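Local coordinates for CRISPR-associated endonuclease Cas9 (Campylobacter jejuni subsp. jejuni serotype O:2, PDB 5X2H), which uses a guide RNA to recognise invading DNA and cuts its two strands with separate RuvC-like and HNH nuclease domains in CRISPR immunity, at residues 256-261 / 403-408; 264-269 / 357-362; 446-451 / 503-508. One frame throughout, in Å; residues are numbered along the deposited sequence.

Contact 1 of 3, residues 256-261 / 403-408. With nucleotides of chain C.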
# COMPACT_ATOMS: atom_id res chain seq x y z
N THR A 256 -27.32 -0.64 0.66
CA THR A 256 -25.93 -1.06 0.52
C THR A 256 -25.56 -1.41 -0.92
O THR A 256 -24.37 -1.46 -1.25
CB THR A 256 -25.64 -2.26 1.43
OG1 THR A 256 -26.53 -3.33 1.10
CG2 THR A 256 -25.84 -1.87 2.88
N ASP A 257 -26.54 -1.65 -1.78
CA ASP A 257 -26.28 -1.98 -3.18
C ASP A 257 -26.20 -0.75 -4.07
O ASP A 257 -26.06 -0.90 -5.29
CB ASP A 257 -27.37 -2.93 -3.70
CG ASP A 257 -27.41 -4.25 -2.96
OD1 ASP A 257 -26.36 -4.66 -2.42
OD2 ASP A 257 -28.48 -4.88 -2.92
N GLU A 258 -26.28 0.45 -3.50
CA GLU A 258 -26.24 1.69 -4.26
C GLU A 258 -24.98 2.47 -3.89
O GLU A 258 -24.58 2.50 -2.73
CB GLU A 258 -27.48 2.54 -4.00
CG GLU A 258 -28.80 1.84 -4.29
CD GLU A 258 -29.17 1.89 -5.76
OE1 GLU A 258 -28.77 2.85 -6.45
OE2 GLU A 258 -29.86 0.95 -6.23
N LYS A 259 -24.36 3.09 -4.89
CA LYS A 259 -23.18 3.89 -4.64
C LYS A 259 -23.56 5.20 -3.95
O LYS A 259 -24.70 5.66 -4.00
CB LYS A 259 -22.44 4.20 -5.95
CG LYS A 259 -21.99 2.96 -6.71
CD LYS A 259 -21.20 2.01 -5.82
CE LYS A 259 -19.71 2.23 -5.95
NZ LYS A 259 -18.96 1.26 -5.11
N ARG A 260 -22.58 5.79 -3.27
CA ARG A 260 -22.79 7.07 -2.62
C ARG A 260 -23.00 8.16 -3.67
O ARG A 260 -22.51 8.08 -4.79
CB ARG A 260 -21.62 7.41 -1.71
CG ARG A 260 -21.54 6.51 -0.49
CD ARG A 260 -20.23 6.69 0.26
NE ARG A 260 -20.21 5.87 1.47
CZ ARG A 260 -19.17 5.78 2.29
NH1 ARG A 260 -18.05 6.45 2.04
NH2 ARG A 260 -19.25 5.00 3.37
N ALA A 261 -23.74 9.19 -3.28
CA ALA A 261 -24.06 10.26 -4.21
C ALA A 261 -22.93 11.29 -4.25
O ALA A 261 -22.38 11.64 -3.20
CB ALA A 261 -25.37 10.94 -3.83
N SER A 403 -27.01 7.42 -0.89
CA SER A 403 -27.14 7.30 -2.34
C SER A 403 -28.17 8.29 -2.89
O SER A 403 -28.88 8.98 -2.15
CB SER A 403 -27.55 5.88 -2.72
OG SER A 403 -28.81 5.54 -2.17
N PHE A 404 -28.24 8.34 -4.23
CA PHE A 404 -29.31 9.07 -4.89
C PHE A 404 -30.68 8.49 -4.56
O PHE A 404 -31.67 9.23 -4.47
CB PHE A 404 -29.10 9.06 -6.41
CG PHE A 404 -28.15 10.11 -6.91
CD1 PHE A 404 -27.99 11.30 -6.22
CD2 PHE A 404 -27.43 9.91 -8.07
CE1 PHE A 404 -27.13 12.27 -6.68
CE2 PHE A 404 -26.56 10.88 -8.53
CZ PHE A 404 -26.41 12.06 -7.84
N LYS A 405 -30.76 7.17 -4.40
CA LYS A 405 -32.04 6.53 -4.09
C LYS A 405 -32.58 7.02 -2.75
O LYS A 405 -33.78 7.28 -2.61
CB LYS A 405 -31.88 5.01 -4.09
CG LYS A 405 -33.18 4.25 -3.98
CD LYS A 405 -32.94 2.75 -3.93
CE LYS A 405 -34.25 1.99 -3.99
NZ LYS A 405 -34.05 0.52 -3.85
N ALA A 406 -31.70 7.15 -1.75
CA ALA A 406 -32.14 7.67 -0.46
C ALA A 406 -32.42 9.16 -0.52
O ALA A 406 -33.31 9.65 0.18
CB ALA A 406 -31.09 7.36 0.61
N LEU A 407 -31.67 9.90 -1.34
CA LEU A 407 -31.90 11.33 -1.47
C LEU A 407 -33.25 11.62 -2.11
O LEU A 407 -33.93 12.58 -1.73
CB LEU A 407 -30.77 11.98 -2.27
CG LEU A 407 -29.41 12.07 -1.58
CD1 LEU A 407 -28.37 12.64 -2.53
CD2 LEU A 407 -29.50 12.91 -0.33
N LYS A 408 -33.65 10.80 -3.09
CA LYS A 408 -34.94 10.99 -3.74
C LYS A 408 -36.11 10.84 -2.77
O LYS A 408 -37.20 11.36 -3.04
CB LYS A 408 -35.10 9.99 -4.89
CG LYS A 408 -34.37 10.38 -6.16
CD LYS A 408 -34.33 9.21 -7.14
CE LYS A 408 -34.32 9.70 -8.57
NZ LYS A 408 -35.62 10.34 -8.94
P DC C 19 -15.90 4.78 4.49
OP1 DC C 19 -17.15 4.02 4.70
OP2 DC C 19 -15.94 6.24 4.23
O5' DC C 19 -14.94 4.52 5.74
C5' DC C 19 -14.52 5.60 6.55
C4' DC C 19 -13.21 5.28 7.24
O4' DC C 19 -12.12 5.48 6.31
C3' DC C 19 -12.88 6.15 8.44
O3' DC C 19 -13.42 5.58 9.62
C2' DC C 19 -11.36 6.12 8.44
C1' DC C 19 -11.05 6.16 6.95
N1 DC C 19 -10.95 7.55 6.39
C2 DC C 19 -9.85 8.35 6.72
O2 DC C 19 -8.97 7.90 7.46
N3 DC C 19 -9.78 9.60 6.21
C4 DC C 19 -10.74 10.06 5.41
N4 DC C 19 -10.63 11.30 4.93
C5 DC C 19 -11.87 9.26 5.06
C6 DC C 19 -11.93 8.02 5.57
P DA C 18 -15.46 7.30 -0.71
OP1 DA C 18 -16.86 6.82 -0.78
OP2 DA C 18 -15.18 8.70 -0.34
O5' DA C 18 -14.66 6.36 0.31
C5' DA C 18 -14.74 4.95 0.19
C4' DA C 18 -13.86 4.28 1.23
O4' DA C 18 -12.46 4.53 0.92
C3' DA C 18 -14.05 4.80 2.64
O3' DA C 18 -15.11 4.10 3.27
C2' DA C 18 -12.70 4.48 3.28
C1' DA C 18 -11.73 4.71 2.12
N9 DA C 18 -11.13 6.05 2.11
C8 DA C 18 -11.53 7.12 1.35
N7 DA C 18 -10.80 8.19 1.53
C5 DA C 18 -9.86 7.80 2.48
C6 DA C 18 -8.79 8.49 3.10
N6 DA C 18 -8.49 9.77 2.84
N1 DA C 18 -8.05 7.81 4.00
C2 DA C 18 -8.36 6.53 4.25
N3 DA C 18 -9.33 5.78 3.73
C4 DA C 18 -10.05 6.48 2.84
O HOH W 1 -28.76 5.76 -5.90
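An N-capped helix start, that of helix 404-415, is where Ser403 and its neighbours receive the loop segment 256-261. Ser403 CB lies 3.1 Å from Lys259 O and also touches Glu258 CB. Its hydroxyl turns back instead to its own helix: with OG between the backbone N and the carbonyl carbon (chi1 62°), it accepts a weak bond from Ala406 N, the N-cap interaction. A second link runs through water, which donates to Glu258 OE1 and accepts from Lys405 N at 2.9 Å, so that a carboxylate reaches a first-turn N-H indirectly. Further along, Ala261 sits against the ring of Phe404, its CA over one face and its CB 3.6 Å from CD1, while the same CB meets Leu407 CD1 at 3.7 Å.

The same loop that packs on the helix start also binds the DNA backbone: Arg260, whose CB points away from the helix, extends its chain so that the guanidinium reaches chain C. Its NH2 donates to OP1 of DC19 at 2.7 Å, and NH1 donates to OP2 of the same phosphate at 3.0 Å, nearly straight at 169° and in the guanidinium plane. NH1 adds a weak bond to OP1 of DA18, and Arg260 NE is held by Asn251 O.

Contact 2 of 3, residues 264-269 / 357-362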
# COMPACT_ATOMS: atom_id res chain seq x y z
N ASN A 264 -21.47 17.22 -5.51
CA ASN A 264 -21.77 18.34 -6.39
C ASN A 264 -22.98 18.10 -7.29
O ASN A 264 -23.15 18.81 -8.28
CB ASN A 264 -20.54 18.68 -7.24
CG ASN A 264 -19.41 19.27 -6.42
OD1 ASN A 264 -19.38 20.48 -6.17
ND2 ASN A 264 -18.49 18.43 -5.98
N SER A 265 -23.81 17.12 -6.96
CA SER A 265 -25.05 16.95 -7.71
C SER A 265 -26.13 17.89 -7.16
O SER A 265 -26.07 18.29 -5.99
CB SER A 265 -25.52 15.50 -7.62
OG SER A 265 -25.89 15.16 -6.30
N PRO A 266 -27.11 18.26 -7.99
CA PRO A 266 -28.18 19.13 -7.49
C PRO A 266 -28.91 18.56 -6.28
O PRO A 266 -29.20 19.29 -5.33
CB PRO A 266 -29.11 19.28 -8.70
CG PRO A 266 -28.23 19.02 -9.88
CD PRO A 266 -27.23 18.00 -9.43
N LEU A 267 -29.21 17.26 -6.30
CA LEU A 267 -29.86 16.63 -5.15
C LEU A 267 -29.01 16.77 -3.89
O LEU A 267 -29.51 17.12 -2.82
CB LEU A 267 -30.13 15.15 -5.44
CG LEU A 267 -31.59 14.71 -5.51
CD1 LEU A 267 -31.66 13.19 -5.64
CD2 LEU A 267 -32.37 15.19 -4.30
N ALA A 268 -27.70 16.51 -4.01
CA ALA A 268 -26.81 16.62 -2.86
C ALA A 268 -26.69 18.06 -2.38
O ALA A 268 -26.69 18.32 -1.17
CB ALA A 268 -25.43 16.05 -3.20
N PHE A 269 -26.58 19.01 -3.32
CA PHE A 269 -26.63 20.42 -2.95
C PHE A 269 -27.94 20.74 -2.23
O PHE A 269 -27.94 21.43 -1.20
CB PHE A 269 -26.48 21.30 -4.19
CG PHE A 269 -25.07 21.45 -4.66
CD1 PHE A 269 -24.01 21.41 -3.76
CD2 PHE A 269 -24.79 21.63 -6.00
CE1 PHE A 269 -22.71 21.55 -4.19
CE2 PHE A 269 -23.48 21.76 -6.44
CZ PHE A 269 -22.44 21.73 -5.54
N ASP A 357 -31.18 13.24 -15.13
CA ASP A 357 -30.01 13.41 -15.98
C ASP A 357 -29.04 14.42 -15.39
O ASP A 357 -27.83 14.30 -15.59
CB ASP A 357 -30.44 13.85 -17.38
CG ASP A 357 -31.29 12.80 -18.08
OD1 ASP A 357 -31.08 11.60 -17.83
OD2 ASP A 357 -32.17 13.19 -18.88
N LEU A 358 -29.54 15.42 -14.66
CA LEU A 358 -28.66 16.38 -14.01
C LEU A 358 -27.79 15.72 -12.95
O LEU A 358 -26.57 15.92 -12.90
CB LEU A 358 -29.48 17.52 -13.41
CG LEU A 358 -29.22 18.92 -13.95
CD1 LEU A 358 -29.36 18.94 -15.47
CD2 LEU A 358 -30.17 19.93 -13.31
N ASN A 359 -28.41 14.91 -12.09
CA ASN A 359 -27.65 14.17 -11.09
C ASN A 359 -26.73 13.15 -11.74
O ASN A 359 -25.63 12.89 -11.24
CB ASN A 359 -28.59 13.49 -10.10
CG ASN A 359 -29.47 14.47 -9.36
OD1 ASN A 359 -29.01 15.19 -8.47
ND2 ASN A 359 -30.75 14.51 -9.72
N GLU A 360 -27.16 12.55 -12.85
CA GLU A 360 -26.31 11.60 -13.56
C GLU A 360 -25.13 12.30 -14.23
O GLU A 360 -24.06 11.69 -14.39
CB GLU A 360 -27.13 10.83 -14.59
CG GLU A 360 -26.99 9.32 -14.51
CD GLU A 360 -27.19 8.79 -13.10
OE1 GLU A 360 -26.29 8.07 -12.61
OE2 GLU A 360 -28.23 9.09 -12.49
N ILE A 361 -25.30 13.56 -14.62
CA ILE A 361 -24.20 14.31 -15.23
C ILE A 361 -23.12 14.61 -14.20
O ILE A 361 -21.93 14.45 -14.46
CB ILE A 361 -24.73 15.59 -15.90
CG1 ILE A 361 -25.38 15.28 -17.24
CG2 ILE A 361 -23.61 16.61 -16.07
CD1 ILE A 361 -26.14 16.44 -17.84
N ALA A 362 -23.53 15.06 -13.01
CA ALA A 362 -22.56 15.37 -11.96
C ALA A 362 -21.77 14.13 -11.57
O ALA A 362 -20.58 14.22 -11.26
CB ALA A 362 -23.27 15.96 -10.75
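Polar contact between Leu267 and Asn359 is concentrated in one bond: Leu267 N donates to Asn359 OD1 at 3.0 Å, with an N-H...acceptor angle of 161°. The donor lies in the carbonyl plane of the amide, and the C=O...donor angle is 154°. With CG beside its backbone N, anti to the carbonyl carbon (chi1 -60°), Asn359 carries its amide across to helix 266-288, although its CB does not point there directly. The bond serves an N-H of the first turn, which has no acceptor one turn back within the helix.

A neighbouring first-turn N-H is met from inside the segment, where Ser265 OG accepts from Ala268 N at 3.2 Å; the same OG is also bonded to Pro262 O.

Van der Waals contacts flank this bond between the helices. Leu267 CB comes within 3.2 Å of Asn359 OD1, and Pro266 CD lies 3.5 Å from that oxygen, so the carbonyl is packed against carbon as well as bonded. Pro266 CG meets Leu358 CB at 4.0 Å, the two side chains crossing at about a right angle. Past Asn359 along its helix, Ala362 CB rests 3.7 Å from Ser265 CA.

Tyr341 of helix 336-344 adjoins both Pro266 and Ala362. Together, the Ser265 cap and the Asn359 carbonyl exemplify an N-capped helix start in which a further first-turn N-H, that of Leu267, is taken by a side chain of a second helix.

Contact 3 of 3, residues 446-451 / 503-508. With nucleotides of chain C.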
# COMPACT_ATOMS: atom_id res chain seq x y z
N GLU A 446 -16.49 -10.36 4.37
CA GLU A 446 -17.89 -10.60 4.01
C GLU A 446 -18.86 -9.74 4.79
O GLU A 446 -20.08 -9.90 4.63
CB GLU A 446 -18.23 -12.08 4.20
CG GLU A 446 -17.21 -13.03 3.61
CD GLU A 446 -17.02 -12.82 2.12
OE1 GLU A 446 -17.81 -13.38 1.33
OE2 GLU A 446 -16.08 -12.09 1.73
N THR A 447 -18.37 -8.83 5.62
CA THR A 447 -19.22 -7.91 6.37
C THR A 447 -19.26 -6.56 5.67
O THR A 447 -18.42 -6.24 4.83
CB THR A 447 -18.70 -7.73 7.80
OG1 THR A 447 -17.53 -6.91 7.79
CG2 THR A 447 -18.36 -9.08 8.42
N TYR A 448 -20.27 -5.75 6.03
CA TYR A 448 -20.35 -4.41 5.46
C TYR A 448 -19.34 -3.45 6.07
O TYR A 448 -19.29 -2.29 5.66
CB TYR A 448 -21.76 -3.84 5.60
CG TYR A 448 -22.46 -4.22 6.89
CD1 TYR A 448 -21.95 -3.83 8.12
CD2 TYR A 448 -23.64 -4.96 6.87
CE1 TYR A 448 -22.59 -4.17 9.30
CE2 TYR A 448 -24.28 -5.30 8.04
CZ TYR A 448 -23.75 -4.90 9.25
OH TYR A 448 -24.38 -5.24 10.42
N TYR A 449 -18.54 -3.90 7.05
CA TYR A 449 -17.43 -3.11 7.56
C TYR A 449 -16.19 -3.19 6.68
O TYR A 449 -15.20 -2.52 6.97
CB TYR A 449 -17.06 -3.56 8.97
CG TYR A 449 -18.12 -3.35 10.02
CD1 TYR A 449 -18.41 -2.08 10.51
CD2 TYR A 449 -18.83 -4.43 10.54
CE1 TYR A 449 -19.38 -1.89 11.48
CE2 TYR A 449 -19.80 -4.24 11.51
CZ TYR A 449 -20.07 -2.97 11.97
OH TYR A 449 -21.04 -2.78 12.94
N LYS A 450 -16.23 -3.98 5.60
CA LYS A 450 -15.02 -4.26 4.84
C LYS A 450 -14.52 -3.01 4.12
O LYS A 450 -13.34 -2.65 4.23
CB LYS A 450 -15.27 -5.39 3.84
CG LYS A 450 -14.09 -5.64 2.92
CD LYS A 450 -12.82 -5.94 3.71
CE LYS A 450 -11.57 -5.75 2.86
NZ LYS A 450 -11.36 -4.33 2.46
N ASP A 451 -15.39 -2.35 3.36
CA ASP A 451 -14.98 -1.20 2.57
C ASP A 451 -14.44 -0.05 3.41
O ASP A 451 -13.81 0.86 2.86
CB ASP A 451 -16.15 -0.70 1.71
CG ASP A 451 -16.74 -1.80 0.84
OD1 ASP A 451 -16.05 -2.82 0.62
OD2 ASP A 451 -17.88 -1.63 0.38
N LYS A 503 -20.19 -8.07 17.62
CA LYS A 503 -21.57 -8.14 18.08
C LYS A 503 -22.58 -8.12 16.95
O LYS A 503 -23.74 -8.48 17.16
CB LYS A 503 -21.87 -7.00 19.07
CG LYS A 503 -21.87 -5.60 18.48
CD LYS A 503 -22.36 -4.60 19.52
CE LYS A 503 -22.00 -3.17 19.17
NZ LYS A 503 -22.74 -2.65 17.98
N ASP A 504 -22.18 -7.71 15.74
CA ASP A 504 -23.10 -7.73 14.61
C ASP A 504 -23.20 -9.10 13.95
O ASP A 504 -24.18 -9.36 13.25
CB ASP A 504 -22.67 -6.70 13.56
CG ASP A 504 -23.10 -5.29 13.91
OD1 ASP A 504 -23.64 -5.08 15.01
OD2 ASP A 504 -22.89 -4.39 13.07
N TYR A 505 -22.21 -9.97 14.15
CA TYR A 505 -22.12 -11.20 13.37
C TYR A 505 -21.93 -12.48 14.17
O TYR A 505 -22.01 -13.56 13.58
CB TYR A 505 -20.98 -11.10 12.34
CG TYR A 505 -21.28 -10.17 11.20
CD1 TYR A 505 -21.89 -10.64 10.04
CD2 TYR A 505 -20.98 -8.81 11.27
CE1 TYR A 505 -22.18 -9.80 8.99
CE2 TYR A 505 -21.27 -7.96 10.23
CZ TYR A 505 -21.87 -8.46 9.09
OH TYR A 505 -22.16 -7.62 8.04
N LEU A 506 -21.69 -12.40 15.48
CA LEU A 506 -21.46 -13.59 16.29
C LEU A 506 -22.65 -13.86 17.19
O LEU A 506 -23.21 -12.94 17.80
CB LEU A 506 -20.19 -13.45 17.14
CG LEU A 506 -19.68 -14.74 17.78
CD1 LEU A 506 -19.08 -15.66 16.72
CD2 LEU A 506 -18.68 -14.45 18.88
N ASP A 507 -23.04 -15.13 17.27
CA ASP A 507 -24.13 -15.55 18.15
C ASP A 507 -23.55 -16.03 19.48
O ASP A 507 -22.64 -16.86 19.50
CB ASP A 507 -24.95 -16.67 17.49
CG ASP A 507 -26.22 -16.98 18.25
OD1 ASP A 507 -26.65 -16.14 19.07
OD2 ASP A 507 -26.79 -18.07 18.04
N PHE A 508 -24.09 -15.50 20.57
CA PHE A 508 -23.59 -15.78 21.91
C PHE A 508 -24.56 -16.68 22.67
O PHE A 508 -25.69 -16.94 22.23
CB PHE A 508 -23.37 -14.48 22.69
CG PHE A 508 -22.19 -13.69 22.22
CD1 PHE A 508 -22.31 -12.79 21.18
CD2 PHE A 508 -20.95 -13.83 22.84
CE1 PHE A 508 -21.22 -12.05 20.75
CE2 PHE A 508 -19.86 -13.10 22.41
CZ PHE A 508 -20.00 -12.21 21.36
P DA C 18 -15.46 7.30 -0.71
OP1 DA C 18 -16.86 6.82 -0.78
OP2 DA C 18 -15.18 8.70 -0.34
O5' DA C 18 -14.66 6.36 0.31
C5' DA C 18 -14.74 4.95 0.19
C4' DA C 18 -13.86 4.28 1.23
O4' DA C 18 -12.46 4.53 0.92
C3' DA C 18 -14.05 4.80 2.64
O3' DA C 18 -15.11 4.10 3.27
C2' DA C 18 -12.70 4.48 3.28
C1' DA C 18 -11.73 4.71 2.12
N9 DA C 18 -11.13 6.05 2.11
C8 DA C 18 -11.53 7.12 1.35
N7 DA C 18 -10.80 8.19 1.53
C5 DA C 18 -9.86 7.80 2.48
C6 DA C 18 -8.79 8.49 3.10
N6 DA C 18 -8.49 9.77 2.84
N1 DA C 18 -8.05 7.81 4.00
C2 DA C 18 -8.36 6.53 4.25
N3 DA C 18 -9.33 5.78 3.73
C4 DA C 18 -10.05 6.48 2.84
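Tyr448 and Tyr505 meet where a type I beta turn, Thr447 to Lys450, packs on the C-terminal part of helix 493-505 in the RuvC-like region. Their rings are oblique, with planes 52° apart, and the Tyr505 hydroxyl points at the Tyr448 ring: OH stands 3.1 Å above its plane, over the centre. Tyr448 CG occupies the position between the backbone N and the carbonyl carbon (chi1 37°), folding the ring back over this hydroxyl, which also accepts a weak bond from Tyr448 N.

Over one face of the Tyr505 ring sits Thr447 CG2, 3.6 Å from the centroid and close to the ring normal, a CH-pi contact. Thr447 OG1 turns back to its own loop, accepting from Tyr449 N in an ST turn and bonding to Phe444 O.

Asp504 OD2 gathers the hydroxyls of Tyr448 and Tyr449 and lies at the edge of both rings. The Tyr449 ring and the carboxylate are 27° apart, whereas the Tyr448 ring is turned much more steeply to it. Tyr448 OH, which is also bonded to Asn434 N, donates to OD2 at 3.2 Å from above the carboxylate plane. Tyr449 OH donates to that same oxygen across a very short 2.5 Å, a length to be read with caution.

In the fold
Contacts 1 and 2 form one continuous piece of packing, their centres about 12 Å apart, and contact 2 falls within the chain span that contact 1 brackets. Phe404 joins them, with CE1 3.2 Å from Ser265 OG and CZ 3.5 Å from Asn359 CB; Leu407 CB adds a contact at 3.7 Å with Leu267 CD1. Contact 3 comes later in the chain, its centre about 22 Å from that of contact 1 and about 33 Å from that of contact 2. The DNA of chain C relates contacts 1 and 3: Arg260 holds the DC19 phosphate and bonds weakly to that of DA18, while Asp451 O lies 3.5 Å from O3' of DA18. Contact 2 comes no nearer than about 6 Å to the bound nucleic acid. All three lie away from the predicted RuvC metal site.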